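Local structure of nitrilotriacetate monooxygenase (Burkholderia pseudomallei, 3SDO) at residues A[71-74]-A[75-78]; A[145-148]-A[149-152]; A[309-313]-A[314-318]; A[379-382]-A[383-387]; A[427-430]-A[431-435]. The protein probably acts as a flavin-dependent monooxygenase of the NtaA/SnaA/DszA family, using FMN and molecular oxygen on a TIM-barrel scaffold of the bacterial luciferase type. All coordinates share one frame; numbering follows the deposited sequence.

Interaction 1. Residues A[71-74]-A[75-78]; sequences PHFL and NRFE
Arg76 folds back against the short helix 71-74, turning one guanidinium face to His72 and pointing an edge, through NH2, at the face of Phe73. This is the tight part. The chain sets out with CG between the backbone N and the carbonyl carbon (chi1 58°) and bends at chi3, which carries NH2 to a point over the centre of the Phe73 ring, 3.7 Å from CD2. The cation-pi contact is almost straight above that face, with Arg76 CZ 4.9 Å from the centroid, while the two planes stand nearly perpendicular, 82° apart. From the other partner, His72 CD2 sits over the centre of the guanidinium face, 3.4 Å from CZ, and Arg76 CB returns a CH-pi contact to the imidazole face. His72 ND1 bonds to Ser36 OG, which helps set the ring's rotation.

The looser side is mediated by water. One water joins His72 NE2 (2.9 Å) to Arg76 NH1 (3.1 Å); another donates to both Pro71 O and Asn75 O. The direct backbone bond from Asn75 N to Pro71 O, at 3.5 Å, is weak, as suits a helix that is ending. Asn75 OD1 turns to Arg207 N of the second subunit, tying this helix end to the dimer interface. Arg76 also forms a long, weak ion pair with Asp61, a predicted FMN-binding residue, so its aromatic setting probably steadies a positive charge beside the predicted flavin pocket.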
loop_
_atom_site.group_PDB
_atom_site.type_symbol
_atom_site.label_atom_id
_atom_site.label_comp_id
_atom_site.label_asym_id
_atom_site.label_seq_id
_atom_site.Cartn_x
_atom_site.Cartn_y
_atom_site.Cartn_z
ATOM N N PRO A 71 -5.257 12.319 16.582
ATOM C CA PRO A 71 -5.319 10.864 16.657
ATOM C C PRO A 71 -5.130 10.125 15.333
ATOM O O PRO A 71 -4.336 9.188 15.270
ATOM C CB PRO A 71 -6.716 10.619 17.232
ATOM C CG PRO A 71 -6.877 11.769 18.198
ATOM C CD PRO A 71 -6.216 12.948 17.512
ATOM N N HIS A 72 -5.822 10.533 14.280
ATOM C CA HIS A 72 -5.736 9.782 13.011
ATOM C C HIS A 72 -4.333 9.875 12.365
ATOM O O HIS A 72 -3.849 8.916 11.726
ATOM C CB HIS A 72 -6.812 10.212 11.997
ATOM C CG HIS A 72 -6.813 9.358 10.769
ATOM N ND1 HIS A 72 -7.365 8.097 10.754
ATOM C CD2 HIS A 72 -6.272 9.550 9.539
ATOM C CE1 HIS A 72 -7.177 7.554 9.562
ATOM N NE2 HIS A 72 -6.518 8.412 8.807
ATOM N N PHE A 73 -3.680 11.009 12.566
ATOM C CA PHE A 73 -2.322 11.215 12.082
ATOM C C PHE A 73 -1.269 10.464 12.921
ATOM O O PHE A 73 -0.172 10.183 12.429
ATOM C CB PHE A 73 -2.005 12.702 12.039
ATOM C CG PHE A 73 -2.687 13.452 10.918
ATOM C CD1 PHE A 73 -4.065 13.665 10.926
ATOM C CD2 PHE A 73 -1.933 13.992 9.874
ATOM C CE1 PHE A 73 -4.700 14.385 9.883
ATOM C CE2 PHE A 73 -2.551 14.711 8.826
ATOM C CZ PHE A 73 -3.936 14.895 8.829
ATOM N N LEU A 74 -1.593 10.138 14.175
ATOM C CA LEU A 74 -0.673 9.383 15.040
ATOM C C LEU A 74 -0.560 7.910 14.615
ATOM O O LEU A 74 0.481 7.289 14.784
ATOM C CB LEU A 74 -1.110 9.455 16.514
ATOM C CG LEU A 74 -0.913 10.793 17.230
ATOM C CD1 LEU A 74 -1.684 10.809 18.546
ATOM C CD2 LEU A 74 0.572 11.082 17.471
ATOM N N ASN A 75 -1.624 7.363 14.043
ATOM C CA ASN A 75 -1.660 5.944 13.678
ATOM C C ASN A 75 -2.746 5.707 12.649
ATOM O O ASN A 75 -3.937 5.919 12.912
ATOM C CB ASN A 75 -1.897 5.060 14.921
ATOM C CG ASN A 75 -0.826 3.997 15.113
ATOM O OD1 ASN A 75 -1.044 2.801 14.867
ATOM N ND2 ASN A 75 0.328 4.421 15.583
ATOM N N ARG A 76 -2.316 5.281 11.472
ATOM C CA ARG A 76 -3.188 5.043 10.341
ATOM C C ARG A 76 -2.563 3.970 9.478
ATOM O O ARG A 76 -1.359 3.694 9.607
ATOM C CB ARG A 76 -3.370 6.332 9.513
ATOM C CG ARG A 76 -2.075 6.933 8.992
ATOM C CD ARG A 76 -2.160 8.448 8.657
ATOM N NE ARG A 76 -3.161 8.755 7.638
ATOM C CZ ARG A 76 -3.646 9.972 7.370
ATOM N NH1 ARG A 76 -4.581 10.105 6.448
ATOM N NH2 ARG A 76 -3.238 11.055 8.032
ATOM N N PHE A 77 -3.377 3.392 8.583
ATOM C CA PHE A 77 -2.889 2.435 7.608
ATOM C C PHE A 77 -2.142 3.176 6.512
ATOM O O PHE A 77 -2.292 4.398 6.340
ATOM C CB PHE A 77 -4.039 1.590 7.017
ATOM C CG PHE A 77 -4.584 0.544 7.967
ATOM C CD1 PHE A 77 -3.791 -0.525 8.383
ATOM C CD2 PHE A 77 -5.874 0.624 8.439
ATOM C CE1 PHE A 77 -4.305 -1.500 9.267
ATOM C CE2 PHE A 77 -6.396 -0.343 9.292
ATOM C CZ PHE A 77 -5.606 -1.407 9.717
ATOM N N GLU A 78 -1.313 2.442 5.782
ATOM C CA GLU A 78 -0.669 2.973 4.588
ATOM C C GLU A 78 -1.586 2.659 3.373
ATOM O O GLU A 78 -2.205 1.584 3.330
ATOM C CB GLU A 78 0.733 2.373 4.465
ATOM C CG GLU A 78 1.501 2.801 3.242
ATOM C CD GLU A 78 1.081 2.071 1.990
ATOM O OE1 GLU A 78 0.638 0.897 2.075
ATOM O OE2 GLU A 78 1.222 2.681 0.915
HETATM O O HOH W 1 -5.028 6.620 15.319
HETATM O O HOH W 2 -6.021 7.321 6.193
#

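Interaction 2. Residues A[145-148]-A[149-152]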
loop_
_atom_site.group_PDB
_atom_site.type_symbol
_atom_site.label_atom_id
_atom_site.label_comp_id
_atom_site.label_asym_id
_atom_site.label_seq_id
_atom_site.Cartn_x
_atom_site.Cartn_y
_atom_site.Cartn_z
ATOM N N PRO A 145 12.657 21.232 2.240
ATOM C CA PRO A 145 12.259 21.199 0.821
ATOM C C PRO A 145 12.166 22.587 0.168
ATOM O O PRO A 145 11.787 23.559 0.828
ATOM C CB PRO A 145 10.871 20.552 0.854
ATOM C CG PRO A 145 10.804 19.814 2.178
ATOM C CD PRO A 145 11.650 20.612 3.120
ATOM N N ASP A 146 12.508 22.665 -1.118
ATOM C CA ASP A 146 12.347 23.907 -1.884
ATOM C C ASP A 146 10.916 23.956 -2.375
ATOM O O ASP A 146 10.582 23.362 -3.400
ATOM C CB ASP A 146 13.325 23.989 -3.070
ATOM C CG ASP A 146 13.209 25.303 -3.843
ATOM O OD1 ASP A 146 12.551 26.256 -3.348
ATOM O OD2 ASP A 146 13.797 25.394 -4.948
ATOM N N HIS A 147 10.075 24.663 -1.628
ATOM C CA HIS A 147 8.648 24.752 -1.939
ATOM C C HIS A 147 8.395 25.282 -3.346
ATOM O O HIS A 147 7.429 24.876 -3.987
ATOM C CB HIS A 147 7.915 25.616 -0.905
ATOM C CG HIS A 147 7.841 24.992 0.456
ATOM N ND1 HIS A 147 7.702 23.630 0.645
ATOM C CD2 HIS A 147 7.862 25.543 1.693
ATOM C CE1 HIS A 147 7.662 23.372 1.942
ATOM N NE2 HIS A 147 7.757 24.515 2.599
ATOM N N ALA A 148 9.278 26.149 -3.832
ATOM C CA ALA A 148 9.097 26.788 -5.137
ATOM C C ALA A 148 9.078 25.782 -6.285
ATOM O O ALA A 148 8.520 26.073 -7.345
ATOM C CB ALA A 148 10.189 27.853 -5.375
ATOM N N GLN A 149 9.694 24.615 -6.080
ATOM C CA GLN A 149 9.781 23.598 -7.123
ATOM C C GLN A 149 8.764 22.484 -6.964
ATOM O O GLN A 149 8.750 21.566 -7.778
ATOM C CB GLN A 149 11.191 22.994 -7.152
ATOM C CG GLN A 149 12.280 24.017 -7.451
ATOM C CD GLN A 149 12.069 24.722 -8.786
ATOM O OE1 GLN A 149 11.780 24.081 -9.800
ATOM N NE2 GLN A 149 12.196 26.051 -8.787
ATOM N N ARG A 150 7.913 22.555 -5.941
ATOM C CA ARG A 150 7.033 21.420 -5.635
ATOM C C ARG A 150 6.052 21.104 -6.774
ATOM O O ARG A 150 5.735 19.936 -6.988
ATOM C CB ARG A 150 6.310 21.581 -4.287
ATOM C CG ARG A 150 5.180 22.607 -4.231
ATOM C CD ARG A 150 4.668 22.818 -2.775
ATOM N NE ARG A 150 3.563 23.788 -2.692
ATOM C CZ ARG A 150 3.696 25.120 -2.689
ATOM N NH1 ARG A 150 4.893 25.701 -2.764
ATOM N NH2 ARG A 150 2.613 25.893 -2.621
ATOM N N TYR A 151 5.620 22.115 -7.530
ATOM C CA TYR A 151 4.730 21.878 -8.673
ATOM C C TYR A 151 5.451 21.333 -9.903
ATOM O O TYR A 151 4.945 20.436 -10.573
ATOM C CB TYR A 151 3.918 23.128 -9.014
ATOM C CG TYR A 151 2.978 23.496 -7.891
ATOM C CD1 TYR A 151 1.803 22.785 -7.677
ATOM C CD2 TYR A 151 3.288 24.532 -7.016
ATOM C CE1 TYR A 151 0.935 23.126 -6.625
ATOM C CE2 TYR A 151 2.441 24.875 -5.970
ATOM C CZ TYR A 151 1.272 24.169 -5.783
ATOM O OH TYR A 151 0.450 24.530 -4.742
ATOM N N ALA A 152 6.626 21.874 -10.195
ATOM C CA ALA A 152 7.451 21.375 -11.300
ATOM C C ALA A 152 7.804 19.896 -11.054
ATOM O O ALA A 152 7.692 19.066 -11.966
ATOM C CB ALA A 152 8.722 22.223 -11.467
#
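The turn that leads into helix 150-165 carries two predicted FMN-binding residues, His147 and Tyr151, with Arg150 between them, and its central contact is made by His147 O and Arg150. That carbonyl oxygen takes two bonds from the same residue: Arg150 N at 3.1 Å and Arg150 NH1 at 2.9 Å. They come from opposite faces of the carbonyl plane, the backbone bond nearly straight and the guanidinium bond more bent at 141°. Arg150 leaves its backbone with CG between N and the carbonyl carbon (chi1 73°), then runs extended to NE, bringing NH1 back alongside His147 CB. One guanidinium face rests on Tyr151 CE2, and NH2 makes a weak bond to Tyr151 OH, which also hydrogen-bonds to Ser222 OG.

One residue earlier the main chain makes another i to i+3 bond, Gln149 N to Asp146 O at 3.1 Å. Asp146 swings its carboxylate over the turn, so that OD2 lies 3.2 Å from Gln149 CG and OD1 accepts a weak bond from Ala148 N. The two backbone bonds are those of a 3-10 turn opening an alpha helix, here on the surface, where His147 and Tyr151 are consistent with the flavin site of a luciferase-like monooxygenase.

Interaction 3. Residues A[309-313]-A[314-318]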
loop_
_atom_site.group_PDB
_atom_site.type_symbol
_atom_site.label_atom_id
_atom_site.label_comp_id
_atom_site.label_asym_id
_atom_site.label_seq_id
_atom_site.Cartn_x
_atom_site.Cartn_y
_atom_site.Cartn_z
ATOM N N GLN A 309 -1.023 34.170 22.947
ATOM C CA GLN A 309 0.276 34.010 23.601
ATOM C C GLN A 309 0.204 33.119 24.859
ATOM O O GLN A 309 0.798 33.435 25.897
ATOM C CB GLN A 309 0.878 35.387 23.933
ATOM C CG GLN A 309 1.049 36.291 22.705
ATOM C CD GLN A 309 1.816 37.574 22.987
ATOM O OE1 GLN A 309 1.386 38.417 23.776
ATOM N NE2 GLN A 309 2.929 37.761 22.275
ATOM N N GLN A 310 -0.515 32.003 24.733
ATOM C CA GLN A 310 -0.684 31.004 25.799
ATOM C C GLN A 310 -1.367 31.507 27.066
ATOM O O GLN A 310 -1.124 30.999 28.160
ATOM C CB GLN A 310 0.632 30.327 26.161
ATOM C CG GLN A 310 1.205 29.531 24.983
ATOM C CD GLN A 310 2.456 30.145 24.440
ATOM O OE1 GLN A 310 2.412 31.156 23.727
ATOM N NE2 GLN A 310 3.598 29.540 24.772
ATOM N N HIS A 311 -2.276 32.447 26.895
ATOM C CA HIS A 311 -3.111 32.892 27.994
ATOM C C HIS A 311 -3.888 31.709 28.576
ATOM O O HIS A 311 -4.375 30.857 27.838
ATOM C CB HIS A 311 -4.069 33.989 27.524
ATOM C CG HIS A 311 -4.832 34.628 28.634
ATOM N ND1 HIS A 311 -4.283 35.582 29.462
ATOM C CD2 HIS A 311 -6.115 34.465 29.040
ATOM C CE1 HIS A 311 -5.192 35.967 30.345
ATOM N NE2 HIS A 311 -6.314 35.312 30.101
ATOM N N ASP A 312 -3.988 31.674 29.903
ATOM C CA ASP A 312 -4.646 30.582 30.608
ATOM C C ASP A 312 -6.118 30.922 30.814
ATOM O O ASP A 312 -6.505 31.569 31.796
ATOM C CB ASP A 312 -3.947 30.285 31.943
ATOM C CG ASP A 312 -4.696 29.270 32.779
ATOM O OD1 ASP A 312 -5.483 28.492 32.192
ATOM O OD2 ASP A 312 -4.527 29.283 34.028
ATOM N N PHE A 313 -6.931 30.476 29.860
ATOM C CA PHE A 313 -8.351 30.754 29.868
ATOM C C PHE A 313 -9.105 29.865 30.864
ATOM O O PHE A 313 -10.297 30.084 31.110
ATOM C CB PHE A 313 -8.932 30.557 28.464
ATOM C CG PHE A 313 -8.676 31.709 27.525
ATOM C CD1 PHE A 313 -9.522 32.823 27.520
ATOM C CD2 PHE A 313 -7.601 31.687 26.647
ATOM C CE1 PHE A 313 -9.302 33.871 26.652
ATOM C CE2 PHE A 313 -7.370 32.735 25.770
ATOM C CZ PHE A 313 -8.206 33.836 25.779
ATOM N N SER A 314 -8.423 28.860 31.421
ATOM C CA SER A 314 -9.040 27.940 32.396
ATOM C C SER A 314 -9.452 28.653 33.691
ATOM O O SER A 314 -10.293 28.141 34.438
ATOM C CB SER A 314 -8.090 26.760 32.708
ATOM O OG SER A 314 -7.032 27.135 33.599
ATOM N N VAL A 315 -8.876 29.821 33.972
ATOM C CA VAL A 315 -9.283 30.594 35.166
ATOM C C VAL A 315 -10.702 31.191 35.116
ATOM O O VAL A 315 -11.254 31.511 36.151
ATOM C CB VAL A 315 -8.278 31.726 35.517
ATOM C CG1 VAL A 315 -6.894 31.130 35.795
ATOM C CG2 VAL A 315 -8.226 32.834 34.422
ATOM N N TYR A 316 -11.291 31.324 33.929
ATOM C CA TYR A 316 -12.569 32.021 33.781
ATOM C C TYR A 316 -13.745 31.075 33.848
ATOM O O TYR A 316 -13.639 29.917 33.451
ATOM C CB TYR A 316 -12.620 32.786 32.460
ATOM C CG TYR A 316 -11.455 33.706 32.252
ATOM C CD1 TYR A 316 -11.321 34.867 32.993
ATOM C CD2 TYR A 316 -10.476 33.410 31.322
ATOM C CE1 TYR A 316 -10.249 35.707 32.806
ATOM C CE2 TYR A 316 -9.413 34.252 31.114
ATOM C CZ TYR A 316 -9.290 35.384 31.873
ATOM O OH TYR A 316 -8.208 36.199 31.678
ATOM N N PRO A 317 -14.900 31.567 34.333
ATOM C CA PRO A 317 -16.095 30.712 34.248
ATOM C C PRO A 317 -16.491 30.449 32.789
ATOM O O PRO A 317 -16.595 31.384 32.007
ATOM C CB PRO A 317 -17.165 31.524 34.965
ATOM C CG PRO A 317 -16.676 32.922 34.917
ATOM C CD PRO A 317 -15.194 32.858 34.973
ATOM N N LEU A 318 -16.702 29.181 32.444
ATOM C CA LEU A 318 -17.021 28.790 31.065
ATOM C C LEU A 318 -18.273 29.460 30.541
ATOM O O LEU A 318 -18.320 29.894 29.394
ATOM C CB LEU A 318 -17.156 27.263 30.946
ATOM C CG LEU A 318 -15.827 26.525 30.773
ATOM C CD1 LEU A 318 -15.974 25.022 30.945
ATOM C CD2 LEU A 318 -15.248 26.860 29.386
#
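Asp312 OD1 is gripped twice by Ser314, by its N at 3.1 Å and by its OG at 2.5 Å, a distance shorter than expected whose exact value is doubtful. A side-chain oxygen taking the N-H two residues on makes an Asx turn, and here it leads into the beta turn 313-316 in the long loop between helices 297-307 and 334-346. The amide meets OD1 from well above the carboxylate plane, 50° out of it. Ser314 reaches the same oxygen because its OG stands between its own N and carbonyl carbon (chi1 77°). The other carboxylate oxygen, OD2, lies against the methyl Val315 CG1.

The beta turn closes with Tyr316 N bonded to Phe313 O at 3.2 Å, almost straight. Val315 CG2 sits over the centre of the Tyr316 ring, and Phe313 CD1 packs against Tyr316 CE2 at 3.9 Å. Phe313 is buried, with Leu301 and Leu351 from two flanking helices and an edge-to-face neighbour in Phe308; His311 CD2 stands above the centre of its ring. The contact lies well away from the predicted flavin residues.

His311 meets Tyr316 rim to rim, their planes only 18° apart and their centroids 5.7 Å from each other. At that meeting of edges, His311 NE2 and Tyr316 OH share a hydrogen bond of 2.6 Å.

Interaction 4. Residues A[379-382]-A[383-387]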
loop_
_atom_site.group_PDB
_atom_site.type_symbol
_atom_site.label_atom_id
_atom_site.label_comp_id
_atom_site.label_asym_id
_atom_site.label_seq_id
_atom_site.Cartn_x
_atom_site.Cartn_y
_atom_site.Cartn_z
ATOM N N ALA A 379 -30.436 17.595 0.976
ATOM C CA ALA A 379 -30.456 17.227 -0.451
ATOM C C ALA A 379 -30.649 18.458 -1.349
ATOM O O ALA A 379 -29.977 18.583 -2.378
ATOM C CB ALA A 379 -31.540 16.167 -0.749
ATOM N N SER A 380 -31.555 19.355 -0.947
ATOM C CA SER A 380 -31.812 20.579 -1.682
ATOM C C SER A 380 -30.535 21.435 -1.833
ATOM O O SER A 380 -30.314 22.013 -2.885
ATOM C CB SER A 380 -32.934 21.403 -1.040
ATOM O OG SER A 380 -34.210 20.808 -1.273
ATOM N N GLU A 381 -29.715 21.495 -0.785
ATOM C CA GLU A 381 -28.470 22.279 -0.822
ATOM C C GLU A 381 -27.438 21.616 -1.744
ATOM O O GLU A 381 -26.766 22.297 -2.518
ATOM C CB GLU A 381 -27.914 22.441 0.596
ATOM C CG GLU A 381 -26.638 23.249 0.697
ATOM C CD GLU A 381 -26.806 24.734 0.384
ATOM O OE1 GLU A 381 -27.939 25.200 0.124
ATOM O OE2 GLU A 381 -25.777 25.445 0.409
ATOM N N MET A 382 -27.327 20.298 -1.683
ATOM C CA MET A 382 -26.459 19.569 -2.623
ATOM C C MET A 382 -26.896 19.805 -4.053
ATOM O O MET A 382 -26.054 20.023 -4.934
ATOM C CB MET A 382 -26.433 18.058 -2.338
ATOM C CG MET A 382 -25.798 17.718 -0.983
ATOM S SD MET A 382 -25.895 15.957 -0.551
ATOM C CE MET A 382 -25.361 16.108 1.158
ATOM N N ILE A 383 -28.206 19.736 -4.287
ATOM C CA ILE A 383 -28.766 19.993 -5.617
ATOM C C ILE A 383 -28.437 21.407 -6.048
ATOM O O ILE A 383 -28.063 21.642 -7.188
ATOM C CB ILE A 383 -30.278 19.750 -5.653
ATOM C CG1 ILE A 383 -30.556 18.235 -5.647
ATOM C CG2 ILE A 383 -30.936 20.502 -6.866
ATOM C CD1 ILE A 383 -32.001 17.815 -5.240
ATOM N N ARG A 384 -28.540 22.351 -5.122
ATOM C CA ARG A 384 -28.209 23.740 -5.421
ATOM C C ARG A 384 -26.753 23.880 -5.885
ATOM O O ARG A 384 -26.480 24.550 -6.899
ATOM C CB ARG A 384 -28.459 24.634 -4.204
ATOM C CG ARG A 384 -28.086 26.091 -4.435
ATOM C CD ARG A 384 -28.523 26.989 -3.300
ATOM N NE ARG A 384 -27.511 27.040 -2.261
ATOM C CZ ARG A 384 -26.544 27.948 -2.161
ATOM N NH1 ARG A 384 -26.419 28.913 -3.064
ATOM N NH2 ARG A 384 -25.681 27.883 -1.139
ATOM N N TRP A 385 -25.825 23.251 -5.156
ATOM C CA TRP A 385 -24.398 23.329 -5.519
ATOM C C TRP A 385 -24.147 22.781 -6.925
ATOM O O TRP A 385 -23.359 23.336 -7.682
ATOM C CB TRP A 385 -23.518 22.565 -4.513
ATOM C CG TRP A 385 -23.259 23.324 -3.240
ATOM C CD1 TRP A 385 -24.185 23.946 -2.461
ATOM C CD2 TRP A 385 -21.995 23.542 -2.607
ATOM N NE1 TRP A 385 -23.589 24.544 -1.389
ATOM C CE2 TRP A 385 -22.236 24.320 -1.451
ATOM C CE3 TRP A 385 -20.680 23.147 -2.893
ATOM C CZ2 TRP A 385 -21.218 24.705 -0.580
ATOM C CZ3 TRP A 385 -19.661 23.546 -2.027
ATOM C CH2 TRP A 385 -19.942 24.311 -0.877
ATOM N N VAL A 386 -24.839 21.712 -7.273
ATOM C CA VAL A 386 -24.688 21.078 -8.599
ATOM C C VAL A 386 -25.397 21.900 -9.693
ATOM O O VAL A 386 -24.793 22.201 -10.722
ATOM C CB VAL A 386 -25.159 19.611 -8.569
ATOM C CG1 VAL A 386 -25.187 18.995 -9.980
ATOM C CG2 VAL A 386 -24.214 18.803 -7.673
ATOM N N ASP A 387 -26.636 22.318 -9.444
ATOM C CA ASP A 387 -27.371 23.165 -10.400
ATOM C C ASP A 387 -26.610 24.435 -10.751
ATOM O O ASP A 387 -26.632 24.873 -11.900
ATOM C CB ASP A 387 -28.711 23.633 -9.825
ATOM C CG ASP A 387 -29.796 22.588 -9.897
ATOM O OD1 ASP A 387 -29.610 21.508 -10.500
ATOM O OD2 ASP A 387 -30.858 22.893 -9.336
#
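Glu381 reaches along helix 375-387 to the residues three and four places on, Arg384 and Trp385. Its CB starts out away from them, but with CG anti to the backbone N (chi1 -179°) and a bend at chi2 the chain curls forward over the next turn. CG passes 3.9 Å from Trp385 NE1. CD lies at the edge of the Arg384 guanidinium, and beyond it the two oxygens divide the work. OE1 takes Arg384 NE at 3.0 Å, a nearly straight bond that arrives from above the carboxylate plane. OE2 takes Arg384 NH2 on its syn side at 2.9 Å, completing a side-on, two-nitrogen salt bridge, and it also accepts from Trp385 NE1 at 3.0 Å. Both donors to OE2 come from the same face. OE2 lies close to the planes of both donor groups, the guanidinium and the indole, whereas the carboxylate is turned 43° from the first and 68° from the second.

Three N-H groups thus fix the rotation of one carboxylate, which would probably favour its ionised form. In the backbone, ordinary i to i+4 bonds run along the helix, as from Trp385 N to Glu381 O.

Phe243 gives Arg384 a cation-pi partner and meets the indole edge-to-face, as Phe371 also does. On the barrel side, Met382 and Trp385 lie against strands 268-277 and 393-396, while Ala379 and Ile383 pack on helix 401-418.

Interaction 5. Residues A[427-430]-A[431-435]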
loop_
_atom_site.group_PDB
_atom_site.type_symbol
_atom_site.label_atom_id
_atom_site.label_comp_id
_atom_site.label_asym_id
_atom_site.label_seq_id
_atom_site.Cartn_x
_atom_site.Cartn_y
_atom_site.Cartn_z
ATOM N N ARG A 427 -24.221 1.231 -13.764
ATOM C CA ARG A 427 -23.514 0.058 -14.186
ATOM C C ARG A 427 -22.165 0.519 -14.674
ATOM O O ARG A 427 -22.027 1.605 -15.249
ATOM C CB ARG A 427 -24.285 -0.692 -15.273
ATOM N N GLY A 428 -21.154 -0.282 -14.395
ATOM C CA GLY A 428 -19.807 0.046 -14.830
ATOM C C GLY A 428 -18.828 -0.782 -14.057
ATOM O O GLY A 428 -18.911 -0.860 -12.838
ATOM N N ALA A 429 -17.915 -1.420 -14.773
ATOM C CA ALA A 429 -16.922 -2.261 -14.152
ATOM C C ALA A 429 -15.870 -1.416 -13.449
ATOM O O ALA A 429 -15.421 -1.786 -12.363
ATOM C CB ALA A 429 -16.280 -3.180 -15.209
ATOM N N THR A 430 -15.536 -0.245 -14.004
ATOM C CA THR A 430 -14.326 0.484 -13.599
ATOM C C THR A 430 -14.646 1.791 -12.875
ATOM O O THR A 430 -15.773 2.279 -12.932
ATOM C CB THR A 430 -13.476 0.821 -14.842
ATOM O OG1 THR A 430 -14.192 1.735 -15.667
ATOM C CG2 THR A 430 -13.112 -0.458 -15.690
ATOM N N LEU A 431 -13.634 2.377 -12.240
ATOM C CA LEU A 431 -13.764 3.708 -11.682
ATOM C C LEU A 431 -14.091 4.760 -12.762
ATOM O O LEU A 431 -15.012 5.544 -12.590
ATOM C CB LEU A 431 -12.519 4.121 -10.893
ATOM C CG LEU A 431 -12.645 5.481 -10.171
ATOM C CD1 LEU A 431 -13.993 5.587 -9.420
ATOM C CD2 LEU A 431 -11.425 5.691 -9.198
ATOM N N ARG A 432 -13.371 4.749 -13.879
ATOM C CA ARG A 432 -13.739 5.599 -15.036
ATOM C C ARG A 432 -15.233 5.440 -15.416
ATOM O O ARG A 432 -15.955 6.435 -15.548
ATOM C CB ARG A 432 -12.816 5.343 -16.228
ATOM C CG ARG A 432 -11.390 5.869 -15.973
ATOM C CD ARG A 432 -10.464 5.753 -17.194
ATOM N NE ARG A 432 -9.113 6.034 -16.748
ATOM C CZ ARG A 432 -8.601 7.249 -16.613
ATOM N NH1 ARG A 432 -9.289 8.312 -16.977
ATOM N NH2 ARG A 432 -7.386 7.399 -16.109
ATOM N N ASP A 433 -15.697 4.201 -15.558
ATOM C CA ASP A 433 -17.115 3.935 -15.855
ATOM C C ASP A 433 -18.078 4.611 -14.867
ATOM O O ASP A 433 -19.088 5.223 -15.276
ATOM C CB ASP A 433 -17.427 2.443 -15.795
ATOM C CG ASP A 433 -16.818 1.634 -16.920
ATOM O OD1 ASP A 433 -16.453 2.180 -18.000
ATOM O OD2 ASP A 433 -16.734 0.394 -16.708
ATOM N N HIS A 434 -17.793 4.479 -13.572
ATOM C CA HIS A 434 -18.643 5.074 -12.536
ATOM C C HIS A 434 -18.708 6.581 -12.704
ATOM O O HIS A 434 -19.765 7.186 -12.518
ATOM C CB HIS A 434 -18.113 4.833 -11.113
ATOM C CG HIS A 434 -18.019 3.401 -10.722
ATOM N ND1 HIS A 434 -18.748 2.402 -11.341
ATOM C CD2 HIS A 434 -17.277 2.792 -9.758
ATOM C CE1 HIS A 434 -18.431 1.238 -10.796
ATOM N NE2 HIS A 434 -17.560 1.452 -9.821
ATOM N N LEU A 435 -17.554 7.187 -12.978
ATOM C CA LEU A 435 -17.445 8.640 -13.050
ATOM C C LEU A 435 -17.820 9.186 -14.422
ATOM O O LEU A 435 -17.835 10.397 -14.606
ATOM C CB LEU A 435 -16.028 9.114 -12.662
ATOM C CG LEU A 435 -15.541 8.737 -11.250
ATOM C CD1 LEU A 435 -14.124 9.272 -10.984
ATOM C CD2 LEU A 435 -16.547 9.210 -10.164
#
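Two torsions bring Thr430 and Asp433 together: Thr430 OG1 stands between its backbone N and carbonyl carbon (chi1 66°), pointing into the first turn of helix 431-435, and Asp433 CG is anti to its own carbonyl carbon (chi1 -70°), so the carboxylate leans back towards the start of the helix. The result is a reciprocal exchange. Thr430 OG1 accepts from Asp433 N at 2.9 Å in a nearly straight bond, and Asp433 OD2 accepts from Thr430 N at 3.0 Å, met from above the carboxylate plane. Each of these N-H groups is thereby satisfied by the other residue's side chain. OD2 lies as near, 2.9 Å, to Ala429 N, so the carboxylate sits within the bend of the incoming chain.

Thr430 also starts the helix through its carbonyl. Thr430 O takes the backbone bond from His434 N and lies 3.3 Å above the centre of the His434 ring. At the ring's edge Gly428 O comes to 3.0 Å from CE1, while the far nitrogen, NE2, hydrogen-bonds to Lys92 O, which pins the imidazole. Gly428 itself passes close by, its CA 3.5 Å from Asp433 CB; at its backbone angles a CB would press on the carbonyl O of Arg427, and it would also run into Asp433 CB, so the site suits glycine.

Beyond the cap, Arg432 runs extended from CG to NE and gives NH2 to Gln213 O, and Leu431 packs on Val215 of barrel strand 215-218. Thr430 as N-cap and Asp433 three residues on make a classical capping box, here beginning a short helix near the C-terminus.

Overall arrangement
All five contacts are local, and they are spread over the chain without touching one another. Interactions 1 and 2 lie nearest the predicted FMN site: Arg76 is about 4 Å, side chain to side chain, from Asp61, and interaction 2 itself contains His147 and Tyr151. Their centres are about 26 Å apart. Interaction 1 also faces the second subunit, which touches none of the other four. Interactions 4 and 5 form the closest pair, about 12 Å between nearest atoms, and both back onto barrel strands. Interaction 3 is the outlier, its centre about 35 Å from the chain centre and about 53 Å, centre to centre, from interaction 5 across the molecule.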